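Local coordinates for protein phospholethanolamine N-methyltransferase 2 (Haemonchus contortus, PDB 4KRI) that probably transfers methyl groups from S-adenosylmethionine to phosphomonomethylethanolamine on the nematode route to phosphocholine, at residues A89-L94 against V134-Y139; H249-S254 against A276-C281; F364-V369 against A428-Q433; I379-R384 against S412-I417. All coordinates share one frame; numbering follows the deposited sequence.

Contact 1. Residues A89-L94 against V134-Y139; sequences AALRSL and VGFQFY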
# COMPACT_ATOMS: atom_id res chain seq x y z
N ALA A 89 -11.19 -6.89 -23.99
CA ALA A 89 -10.86 -8.24 -24.45
C ALA A 89 -10.43 -9.10 -23.27
O ALA A 89 -10.74 -10.29 -23.21
CB ALA A 89 -9.77 -8.19 -25.51
N ALA A 90 -9.71 -8.50 -22.32
CA ALA A 90 -9.28 -9.24 -21.14
C ALA A 90 -10.47 -9.70 -20.31
O ALA A 90 -10.53 -10.86 -19.90
CB ALA A 90 -8.33 -8.38 -20.30
N LEU A 91 -11.43 -8.80 -20.08
CA LEU A 91 -12.65 -9.15 -19.35
C LEU A 91 -13.46 -10.23 -20.06
O LEU A 91 -13.96 -11.15 -19.42
CB LEU A 91 -13.51 -7.90 -19.13
CG LEU A 91 -12.99 -6.97 -18.03
CD1 LEU A 91 -13.70 -5.62 -18.08
CD2 LEU A 91 -13.18 -7.60 -16.65
N ARG A 92 -13.58 -10.13 -21.38
CA ARG A 92 -14.33 -11.16 -22.10
C ARG A 92 -13.67 -12.54 -22.00
O ARG A 92 -14.36 -13.55 -21.95
CB ARG A 92 -14.55 -10.76 -23.57
CG ARG A 92 -15.54 -9.62 -23.73
CD ARG A 92 -15.76 -9.25 -25.19
NE ARG A 92 -16.63 -8.08 -25.31
CZ ARG A 92 -16.71 -7.29 -26.38
NH1 ARG A 92 -15.97 -7.54 -27.46
NH2 ARG A 92 -17.53 -6.25 -26.37
N SER A 93 -12.34 -12.57 -21.95
CA SER A 93 -11.63 -13.84 -21.99
C SER A 93 -11.68 -14.59 -20.66
O SER A 93 -11.50 -15.81 -20.62
CB SER A 93 -10.17 -13.62 -22.37
OG SER A 93 -9.44 -13.21 -21.22
N LEU A 94 -11.91 -13.86 -19.57
CA LEU A 94 -11.84 -14.44 -18.23
C LEU A 94 -13.19 -14.92 -17.73
O LEU A 94 -14.22 -14.30 -18.00
CB LEU A 94 -11.30 -13.42 -17.22
CG LEU A 94 -9.79 -13.16 -17.31
CD1 LEU A 94 -9.45 -11.85 -16.61
CD2 LEU A 94 -9.00 -14.32 -16.70
N VAL A 134 -19.47 -6.13 -15.71
CA VAL A 134 -18.30 -6.79 -15.14
C VAL A 134 -17.15 -5.80 -15.16
O VAL A 134 -17.15 -4.84 -15.94
CB VAL A 134 -17.88 -8.06 -15.91
CG1 VAL A 134 -18.93 -9.15 -15.76
CG2 VAL A 134 -17.61 -7.75 -17.39
N GLY A 135 -16.17 -6.03 -14.29
CA GLY A 135 -15.01 -5.16 -14.22
C GLY A 135 -13.95 -5.83 -13.38
O GLY A 135 -14.15 -6.95 -12.90
N PHE A 136 -12.82 -5.16 -13.19
CA PHE A 136 -11.77 -5.73 -12.36
C PHE A 136 -11.80 -5.19 -10.94
O PHE A 136 -11.84 -3.98 -10.73
CB PHE A 136 -10.40 -5.47 -12.98
CG PHE A 136 -10.10 -6.33 -14.16
CD1 PHE A 136 -9.99 -7.71 -14.02
CD2 PHE A 136 -9.92 -5.77 -15.42
CE1 PHE A 136 -9.71 -8.52 -15.13
CE2 PHE A 136 -9.65 -6.56 -16.53
CZ PHE A 136 -9.55 -7.95 -16.38
N GLN A 137 -11.76 -6.11 -9.98
CA GLN A 137 -11.57 -5.75 -8.58
C GLN A 137 -10.07 -5.72 -8.30
O GLN A 137 -9.32 -6.61 -8.72
CB GLN A 137 -12.25 -6.77 -7.66
CG GLN A 137 -11.95 -6.58 -6.17
CD GLN A 137 -12.65 -7.61 -5.31
OE1 GLN A 137 -13.86 -7.79 -5.40
NE2 GLN A 137 -11.88 -8.30 -4.47
N PHE A 138 -9.62 -4.68 -7.59
CA PHE A 138 -8.20 -4.52 -7.29
C PHE A 138 -7.71 -5.47 -6.20
O PHE A 138 -8.39 -5.67 -5.18
CB PHE A 138 -7.93 -3.07 -6.88
CG PHE A 138 -6.52 -2.81 -6.47
CD1 PHE A 138 -5.53 -2.60 -7.43
CD2 PHE A 138 -6.16 -2.81 -5.12
CE1 PHE A 138 -4.22 -2.38 -7.06
CE2 PHE A 138 -4.84 -2.58 -4.75
CZ PHE A 138 -3.88 -2.37 -5.71
N TYR A 139 -6.54 -6.07 -6.42
CA TYR A 139 -5.88 -6.84 -5.37
C TYR A 139 -4.53 -6.23 -4.94
O TYR A 139 -4.32 -5.98 -3.75
CB TYR A 139 -5.70 -8.31 -5.76
CG TYR A 139 -5.08 -9.13 -4.66
CD1 TYR A 139 -5.84 -9.56 -3.57
CD2 TYR A 139 -3.73 -9.46 -4.68
CE1 TYR A 139 -5.26 -10.30 -2.54
CE2 TYR A 139 -3.16 -10.20 -3.66
CZ TYR A 139 -3.92 -10.62 -2.61
OH TYR A 139 -3.32 -11.36 -1.60

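Contact 2. Residues H249-S254 against A276-C281; sequences HGVDLS and AVCDAC. With SAH (S-adenosyl-L-homocysteine), chain D.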
# COMPACT_ATOMS: atom_id res chain seq x y z
N HIS A 249 10.11 -3.77 3.48
CA HIS A 249 9.07 -3.84 2.48
C HIS A 249 7.91 -3.02 2.97
O HIS A 249 7.35 -3.30 4.03
CB HIS A 249 8.58 -5.27 2.25
CG HIS A 249 7.55 -5.37 1.17
ND1 HIS A 249 7.77 -4.93 -0.12
CD2 HIS A 249 6.27 -5.85 1.19
CE1 HIS A 249 6.69 -5.13 -0.85
NE2 HIS A 249 5.77 -5.69 -0.08
N GLY A 250 7.57 -1.99 2.22
CA GLY A 250 6.51 -1.09 2.65
C GLY A 250 5.26 -1.27 1.84
O GLY A 250 5.33 -1.39 0.62
N VAL A 251 4.11 -1.28 2.52
CA VAL A 251 2.84 -1.41 1.82
C VAL A 251 1.93 -0.23 2.14
O VAL A 251 1.99 0.34 3.24
CB VAL A 251 2.13 -2.77 2.12
CG1 VAL A 251 3.04 -3.93 1.73
CG2 VAL A 251 1.70 -2.89 3.58
N ASP A 252 1.13 0.17 1.16
CA ASP A 252 0.15 1.22 1.39
C ASP A 252 -1.01 1.02 0.45
O ASP A 252 -0.83 0.52 -0.65
CB ASP A 252 0.76 2.60 1.13
CG ASP A 252 0.05 3.68 1.89
OD1 ASP A 252 0.59 4.17 2.90
OD2 ASP A 252 -1.10 4.00 1.50
N LEU A 253 -2.21 1.40 0.90
CA LEU A 253 -3.38 1.22 0.06
C LEU A 253 -3.51 2.37 -0.91
O LEU A 253 -4.12 2.23 -1.98
CB LEU A 253 -4.63 1.11 0.95
CG LEU A 253 -5.93 0.74 0.21
CD1 LEU A 253 -5.71 -0.43 -0.74
CD2 LEU A 253 -7.01 0.40 1.21
N SER A 254 -2.93 3.52 -0.56
CA SER A 254 -3.07 4.70 -1.41
C SER A 254 -2.06 4.74 -2.55
O SER A 254 -0.85 4.79 -2.29
CB SER A 254 -2.95 5.96 -0.57
OG SER A 254 -2.80 7.11 -1.40
N ALA A 276 4.71 -2.08 -2.17
CA ALA A 276 3.56 -2.71 -2.84
C ALA A 276 2.30 -1.92 -2.51
O ALA A 276 2.16 -1.44 -1.39
CB ALA A 276 3.38 -4.17 -2.41
N VAL A 277 1.40 -1.76 -3.48
CA VAL A 277 0.09 -1.19 -3.19
C VAL A 277 -0.82 -2.36 -2.81
O VAL A 277 -1.01 -3.28 -3.60
CB VAL A 277 -0.52 -0.52 -4.43
CG1 VAL A 277 -1.81 0.21 -4.06
CG2 VAL A 277 0.46 0.46 -5.05
N CYS A 278 -1.35 -2.34 -1.59
CA CYS A 278 -2.31 -3.37 -1.16
C CYS A 278 -2.91 -2.98 0.15
O CYS A 278 -2.44 -2.06 0.81
CB CYS A 278 -1.64 -4.74 -1.03
SG CYS A 278 -0.27 -4.81 0.19
N ASP A 279 -3.99 -3.67 0.51
CA ASP A 279 -4.66 -3.46 1.79
C ASP A 279 -4.04 -4.46 2.75
O ASP A 279 -4.13 -5.67 2.55
CB ASP A 279 -6.16 -3.71 1.62
CG ASP A 279 -6.95 -3.43 2.88
OD1 ASP A 279 -6.39 -3.54 3.99
OD2 ASP A 279 -8.16 -3.12 2.76
N ALA A 280 -3.39 -3.96 3.80
CA ALA A 280 -2.63 -4.81 4.71
C ALA A 280 -3.51 -5.80 5.48
O ALA A 280 -3.01 -6.77 6.05
CB ALA A 280 -1.80 -3.96 5.66
N CYS A 281 -4.81 -5.56 5.48
CA CYS A 281 -5.76 -6.49 6.08
C CYS A 281 -6.12 -7.67 5.20
O CYS A 281 -6.70 -8.65 5.67
CB CYS A 281 -7.04 -5.75 6.43
SG CYS A 281 -6.82 -4.76 7.87
N SAH D . 3.92 5.64 7.99
CA SAH D . 4.04 6.85 7.13
CB SAH D . 2.62 7.24 6.55
CG SAH D . 1.57 7.74 7.53
SD SAH D . -0.03 8.09 6.72
C SAH D . 4.73 7.95 7.84
O SAH D . 5.20 7.77 8.95
OXT SAH D . 5.03 8.96 7.21
C5' SAH D . -1.05 6.62 6.85
C4' SAH D . -0.99 5.73 5.74
O4' SAH D . -1.68 4.50 6.08
C3' SAH D . -1.73 6.29 4.58
O3' SAH D . -0.83 6.43 3.50
C2' SAH D . -2.77 5.30 4.26
O2' SAH D . -2.98 5.16 2.88
C1' SAH D . -2.23 4.06 4.88
N9 SAH D . -3.29 3.00 5.10
C8 SAH D . -4.46 3.15 5.76
N7 SAH D . -5.07 1.96 5.78
C5 SAH D . -4.29 1.06 5.15
C6 SAH D . -4.43 -0.31 4.88
N6 SAH D . -5.55 -1.01 5.28
N1 SAH D . -3.43 -0.93 4.21
C2 SAH D . -2.34 -0.26 3.82
N3 SAH D . -2.17 1.05 4.07
C4 SAH D . -3.13 1.73 4.72

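Contact 3. Residues F364-V369 against A428-Q433; sequences FIDIEV and AAVKPQ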
# COMPACT_ATOMS: atom_id res chain seq x y z
N PHE A 364 0.13 -12.49 21.22
CA PHE A 364 1.36 -11.74 21.49
C PHE A 364 1.73 -11.80 22.97
O PHE A 364 0.86 -11.89 23.84
CB PHE A 364 1.19 -10.28 21.06
CG PHE A 364 1.22 -10.08 19.58
CD1 PHE A 364 2.41 -10.20 18.87
CD2 PHE A 364 0.06 -9.77 18.88
CE1 PHE A 364 2.44 -10.02 17.51
CE2 PHE A 364 0.10 -9.58 17.51
CZ PHE A 364 1.29 -9.70 16.83
N ILE A 365 3.04 -11.77 23.24
CA ILE A 365 3.54 -11.71 24.62
C ILE A 365 4.41 -10.46 24.78
O ILE A 365 4.62 -9.73 23.81
CB ILE A 365 4.37 -12.96 24.99
CG1 ILE A 365 5.53 -13.16 24.01
CG2 ILE A 365 3.49 -14.19 24.99
CD1 ILE A 365 6.60 -14.16 24.48
N ASP A 366 4.91 -10.21 25.99
CA ASP A 366 5.76 -9.04 26.25
C ASP A 366 5.13 -7.76 25.72
O ASP A 366 5.78 -6.97 25.02
CB ASP A 366 7.15 -9.22 25.65
CG ASP A 366 7.89 -10.41 26.22
OD1 ASP A 366 7.53 -10.85 27.33
OD2 ASP A 366 8.83 -10.89 25.56
N ILE A 367 3.85 -7.55 26.03
CA ILE A 367 3.12 -6.39 25.53
C ILE A 367 3.49 -5.10 26.27
O ILE A 367 3.43 -5.05 27.50
CB ILE A 367 1.60 -6.62 25.62
CG1 ILE A 367 1.19 -7.76 24.67
CG2 ILE A 367 0.83 -5.34 25.31
CD1 ILE A 367 -0.20 -8.34 24.95
N GLU A 368 3.87 -4.08 25.52
CA GLU A 368 4.11 -2.75 26.06
C GLU A 368 3.11 -1.77 25.46
O GLU A 368 2.95 -1.72 24.23
CB GLU A 368 5.54 -2.30 25.73
CG GLU A 368 5.87 -0.88 26.21
CD GLU A 368 7.25 -0.41 25.77
OE1 GLU A 368 7.99 -1.20 25.15
OE2 GLU A 368 7.59 0.77 26.04
N VAL A 369 2.44 -0.99 26.30
CA VAL A 369 1.59 0.09 25.79
C VAL A 369 1.96 1.40 26.47
O VAL A 369 2.34 1.42 27.64
CB VAL A 369 0.09 -0.19 25.98
CG1 VAL A 369 -0.37 -1.31 25.05
CG2 VAL A 369 -0.23 -0.52 27.45
N ALA A 428 3.79 -2.15 21.53
CA ALA A 428 4.79 -3.09 21.02
C ALA A 428 4.55 -4.45 21.65
O ALA A 428 4.00 -4.54 22.74
CB ALA A 428 6.19 -2.60 21.33
N ALA A 429 4.97 -5.52 20.96
CA ALA A 429 4.83 -6.87 21.50
C ALA A 429 5.65 -7.83 20.66
O ALA A 429 6.15 -7.47 19.58
CB ALA A 429 3.36 -7.30 21.51
N VAL A 430 5.80 -9.04 21.17
CA VAL A 430 6.59 -10.05 20.48
C VAL A 430 5.78 -11.34 20.23
O VAL A 430 4.87 -11.68 20.99
CB VAL A 430 7.94 -10.34 21.22
CG1 VAL A 430 8.58 -9.06 21.69
CG2 VAL A 430 7.72 -11.22 22.40
N LYS A 431 6.12 -12.02 19.14
CA LYS A 431 5.53 -13.32 18.84
C LYS A 431 6.33 -14.36 19.59
O LYS A 431 7.55 -14.34 19.55
CB LYS A 431 5.61 -13.60 17.33
CG LYS A 431 5.05 -14.96 16.93
CD LYS A 431 4.89 -15.04 15.40
CE LYS A 431 4.39 -16.40 14.95
NZ LYS A 431 4.16 -16.35 13.47
N PRO A 432 5.65 -15.26 20.32
CA PRO A 432 6.40 -16.19 21.17
C PRO A 432 7.39 -17.06 20.43
O PRO A 432 7.14 -17.36 19.25
CB PRO A 432 5.30 -17.08 21.80
CG PRO A 432 3.97 -16.57 21.28
CD PRO A 432 4.22 -15.20 20.69
N GLN A 433 8.51 -17.34 21.12
CA GLN A 433 9.57 -18.33 20.82
C GLN A 433 10.95 -17.81 20.40
O GLN A 433 11.81 -18.59 19.98
CB GLN A 433 9.08 -19.43 19.88
CG GLN A 433 8.02 -20.31 20.50
CD GLN A 433 7.26 -21.07 19.45
OE1 GLN A 433 7.75 -21.26 18.33
NE2 GLN A 433 6.05 -21.51 19.79
OXT GLN A 433 11.28 -16.62 20.47

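Contact 4. Residues I379-R384 against S412-I417; sequences ILLEER and SKLQYI. With 1SH (2-(methylamino)ethyl dihydrogen phosphate), chain E.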
# COMPACT_ATOMS: atom_id res chain seq x y z
N ILE A 379 4.72 18.17 19.88
CA ILE A 379 4.93 18.12 18.44
C ILE A 379 3.96 19.06 17.71
O ILE A 379 4.36 19.80 16.81
CB ILE A 379 4.80 16.68 17.90
CG1 ILE A 379 5.99 15.83 18.36
CG2 ILE A 379 4.73 16.69 16.38
CD1 ILE A 379 5.80 14.32 18.20
N LEU A 380 2.69 19.05 18.11
CA LEU A 380 1.69 19.90 17.47
C LEU A 380 2.05 21.37 17.64
O LEU A 380 1.93 22.16 16.70
CB LEU A 380 0.29 19.63 18.03
CG LEU A 380 -0.37 18.30 17.69
CD1 LEU A 380 -1.59 18.08 18.57
CD2 LEU A 380 -0.78 18.26 16.23
N LEU A 381 2.53 21.72 18.83
CA LEU A 381 2.92 23.11 19.12
C LEU A 381 4.12 23.56 18.28
O LEU A 381 4.14 24.69 17.77
CB LEU A 381 3.24 23.28 20.60
CG LEU A 381 2.05 23.18 21.55
CD1 LEU A 381 2.49 23.18 23.00
CD2 LEU A 381 1.09 24.33 21.28
N GLU A 382 5.12 22.70 18.18
CA GLU A 382 6.33 22.98 17.41
C GLU A 382 5.99 23.09 15.94
O GLU A 382 6.38 24.03 15.25
CB GLU A 382 7.36 21.87 17.63
CG GLU A 382 8.65 22.02 16.84
CD GLU A 382 9.75 21.08 17.31
OE1 GLU A 382 9.46 20.22 18.18
OE2 GLU A 382 10.89 21.20 16.82
N GLU A 383 5.25 22.09 15.45
CA GLU A 383 4.83 22.08 14.06
C GLU A 383 4.06 23.35 13.71
O GLU A 383 4.33 23.97 12.68
CB GLU A 383 4.01 20.81 13.76
CG GLU A 383 4.90 19.56 13.60
CD GLU A 383 4.12 18.26 13.46
OE1 GLU A 383 4.74 17.23 13.13
OE2 GLU A 383 2.89 18.25 13.71
N ARG A 384 3.14 23.76 14.58
CA ARG A 384 2.33 24.94 14.27
C ARG A 384 3.12 26.25 14.26
O ARG A 384 2.84 27.13 13.45
CB ARG A 384 1.13 25.08 15.21
CG ARG A 384 0.12 26.10 14.70
CD ARG A 384 -0.96 26.37 15.71
NE ARG A 384 -0.39 26.86 16.96
CZ ARG A 384 -1.10 27.11 18.04
NH1 ARG A 384 -2.42 26.94 18.02
NH2 ARG A 384 -0.51 27.55 19.14
N SER A 412 -7.24 22.75 16.19
CA SER A 412 -8.28 21.81 16.62
C SER A 412 -7.76 20.58 17.37
O SER A 412 -8.32 20.20 18.40
CB SER A 412 -9.13 21.38 15.42
OG SER A 412 -9.93 22.46 14.97
N LYS A 413 -6.70 19.96 16.85
CA LYS A 413 -6.12 18.80 17.52
C LYS A 413 -5.64 19.14 18.93
O LYS A 413 -5.80 18.34 19.85
CB LYS A 413 -5.01 18.18 16.67
CG LYS A 413 -5.57 17.35 15.52
CD LYS A 413 -4.49 16.76 14.64
CE LYS A 413 -3.92 17.80 13.71
NZ LYS A 413 -3.03 17.13 12.71
N LEU A 414 -5.10 20.34 19.11
CA LEU A 414 -4.68 20.79 20.43
C LEU A 414 -5.87 20.82 21.41
O LEU A 414 -5.75 20.36 22.55
CB LEU A 414 -3.98 22.15 20.33
CG LEU A 414 -2.57 22.01 19.73
CD1 LEU A 414 -1.98 23.33 19.28
CD2 LEU A 414 -1.65 21.33 20.74
N GLN A 415 -7.01 21.33 20.96
CA GLN A 415 -8.21 21.30 21.79
C GLN A 415 -8.75 19.88 22.02
O GLN A 415 -9.28 19.58 23.10
CB GLN A 415 -9.29 22.22 21.21
CG GLN A 415 -10.49 22.40 22.13
CD GLN A 415 -10.10 22.95 23.50
OE1 GLN A 415 -9.40 23.96 23.60
NE2 GLN A 415 -10.56 22.28 24.57
N TYR A 416 -8.63 19.01 21.02
CA TYR A 416 -9.06 17.62 21.17
C TYR A 416 -8.22 16.93 22.23
O TYR A 416 -8.72 16.08 22.97
CB TYR A 416 -8.92 16.85 19.85
CG TYR A 416 -9.73 17.39 18.69
CD1 TYR A 416 -10.86 18.17 18.91
CD2 TYR A 416 -9.36 17.13 17.38
CE1 TYR A 416 -11.60 18.66 17.85
CE2 TYR A 416 -10.09 17.62 16.32
CZ TYR A 416 -11.21 18.38 16.57
OH TYR A 416 -11.94 18.87 15.51
N ILE A 417 -6.94 17.28 22.29
CA ILE A 417 -6.06 16.74 23.31
C ILE A 417 -6.49 17.27 24.68
O ILE A 417 -6.53 16.53 25.66
CB ILE A 417 -4.60 17.14 23.07
CG1 ILE A 417 -4.03 16.33 21.91
CG2 ILE A 417 -3.76 16.91 24.32
CD1 ILE A 417 -2.57 16.60 21.66
O4 1SH E . -3.94 14.81 11.89
P1 1SH E . -4.72 14.43 10.63
O1 1SH E . -6.06 13.89 10.94
O3 1SH E . -4.85 15.70 9.71
O2 1SH E . -3.92 13.29 9.87
C1 1SH E . -2.63 13.49 9.60
C2 1SH E . -1.87 12.28 9.07
N1 1SH E . -1.68 11.18 9.98
C3 1SH E . -1.11 10.11 9.24

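Contact 1. Residues A89-L94 against V134-Y139
Leu91 and Phe136 carry this contact between the end of a helix and a strand. Leu91 CD2 sits over the centre of the Phe136 ring, 3.7 Å from its centroid and 12° off the ring normal, a CH-pi contact. Leu94 CD1 comes in at the ring edge, in plane, and lies 3.7 Å from Phe136 CE1. Ala90 CB also meets the edge, 4.1 Å from Phe136 CZ. The ring is thus held on one face and along its far rim. Leu91 CG lies anti to its carbonyl carbon (chi1 -76°), and from there CD1 reaches the Gly135 backbone. This part is tight and buried. Toward Val134 the packing is looser, with Leu91 CB 4.5 Å from Val134 CG2. Arg92 points away from the strand and is exposed to solvent. No hydrogen bond crosses between the segments, so the contact is apolar packing within the N-terminal part of the protein. Helix residues 89-93 run at 95° to strand residues 134-139. Lys163 NZ, from strand 156-166, bonds to the carbonyls of Leu91 and Leu94. Phe136 also rests on Leu161 of that strand, while Ala90 and Leu94 pack on strand 64-70 and Leu91 on Leu127.

Contact 2. Residues H249-S254 against A276-C281
Val251 and Asp252 pair in parallel with Ala276 and Val277, joined by the backbone bonds Ala276 N to Gly250 O (2.9 Å), Asp252 N to Ala276 O (3.2 Å) and Cys278 N to Asp252 O (3.1 Å). These neighbouring strands belong to a beta-alpha-beta unit of the Rossmann-like methyltransferase domain, with helix 255-268 between them. In the last bond the donor stands above the carbonyl plane of Asp252, whereas the other two donors lie nearly along the C=O direction. Val251 and Ala276 point to one face of the sheet, Asp252 and Val277 to the other. Val251 CB touches Cys278 SG at 3.7 Å. The sulfur takes the position between the backbone N and the carbonyl carbon (chi1 60°), which turns it back to the valine. His249 brings its imidazole obliquely against Ala276 CB, while its ND1 bonds to Thr274.

The ends of these strands and the loops after them bind S-adenosylhomocysteine. The Asp252 carboxylate takes both ribose hydroxyls, OD1 from O3' and OD2 from O2'. Gly232 N also bonds to OD1, and Ser254 N bonds to OD2 on its anti lone pair, closing an Asx turn. These backbone bonds fix the carboxylate for the ribose. Leu253 CD1 and CD2 lie against Asp279, whose OD1 accepts from the adenine N6 at 3.0 Å and also from Cys281 N in a second Asx turn. The adenine is thus read along its polar edge by one side chain and one backbone group. Ala280 N donates to the ligand N1 at 3.1 Å, almost straight at 177°.

Contact 3. Residues F364-V369 against A428-Q433
Ile365 and Val430 cross obliquely on one face of an antiparallel strand pair that carries a beta bulge. The bulge lies between the hydrogen-bonded pairs Ile365-Val430 and Glu368-Ala428, where the register slips by one residue. Asp366 makes the corner, with positive phi and psi. Four backbone bonds hold the two pairs, two to each. Glu368 N to Ala428 O is 2.8 Å, and the bond from Ile365 N to Val430 O is close to straight.

Ile365 CG1 lies between its backbone N and carbonyl carbon (chi1 57°). From there CD1 continues past the valine to Pro432 CA at 3.9 Å. The approach of Ile365 CG1 to Val430 CG2, modelled at 3.3 Å, is doubtful and probably too tight. Asp366 crosses the same valine methyl obliquely, its OD2 3.4 Å from Val430 CG2. The branch is therefore met by both Ile365 and Asp366. This is the more exposed part.

Phe364 and Ala429 meet in a better buried part of the contact. Phe364 CB is 3.7 Å from Ala429 CB, and the ring has its edge to the backbone of Val430. Tyr313 adds an edge-to-face contact to that ring. Ile367 points away from strand 422-430 and packs on helix 352-362, yet its CG1 still touches Ala429 CB.

The contact sets strand 367-371 beside strand 422-430 near the C-terminus, with strand 320-329 as the other neighbour of 422-430. Lys431 NZ bonds to Tyr313 O, Leu316 O and Asn288 OD1. Glu368 OE2 forms a salt bridge with Arg216 NH2.

Contact 4. Residues I379-R384 against S412-I417
Lys413 joins this helix pair to the substrate: its aliphatic chain packs on Leu380 while its amine bonds to the phosphate of phosphomonomethylethanolamine. The segments 379-384 and 412-417 run antiparallel, their axes 163° apart in direction and 10.4 Å apart at closest approach. Helix 400-418 lines the phosphobase pocket through Lys413, and helix 373-389 packs against it. No hydrogen bond joins the segments, and the contact is made by side-chain packing.

Leu380 is the main residue on its helix. It slides past Leu414 in the opposite direction, its CB 3.7 Å from Leu414 CD2. Its CG stands anti to the carbonyl carbon (chi1 -70°), which carries CD1 across to Ile417. There Leu380 and Ile417 meet tip to tip, CD1 to CD1, at 3.6 Å. Lys413 crosses Leu380 at about a right angle, with Lys413 CB 3.9 Å from Leu380 CD1.

The other side is more open to solvent. Leu381 CD2 touches Leu414 CD1 obliquely at 3.8 Å. Leu414 CD1 also lies over one face of the Arg384 guanidinium, offset toward its rim. Leu414 is thus held between Leu380 on the buried side and Leu381 and Arg384 on the outer side.

Glu383 bonds to Trp410 NE1, one turn before Lys413 on helix 400-418, and to Gly205 N. Trp410 also makes a cation-pi contact with Lys413. Tyr327, Tyr193, Tyr341, Tyr347 and Arg345 complete the hydrogen bonds to the ligand. Lys413 bends at its third torsion (-77°), and its NZ reaches the phosphate oxygen O4 at 2.6 Å.

Overall arrangement
Contacts 1 and 2 come in turn along the chain, and contacts 3 and 4 follow, with contact 4 inside the loop closed by contact 3. Contacts 1 and 2 touch: strands 132-143 and 273-277 are neighbours, and Phe138 CZ lies 3.7 Å from Val277 O. Contact 2 is near the centre of the chain and binds S-adenosylhomocysteine. Contact 4 supplies Lys413 to the phosphobase. The Asp252 side chain is about 9 Å from that ligand, and the Lys413 side chain about 11 Å from S-adenosylhomocysteine. The nearest atoms of contacts 3 and 4 are about 16 Å apart. Contact 1 is remote from contacts 3 and 4, with centres about 42 and 46 Å away.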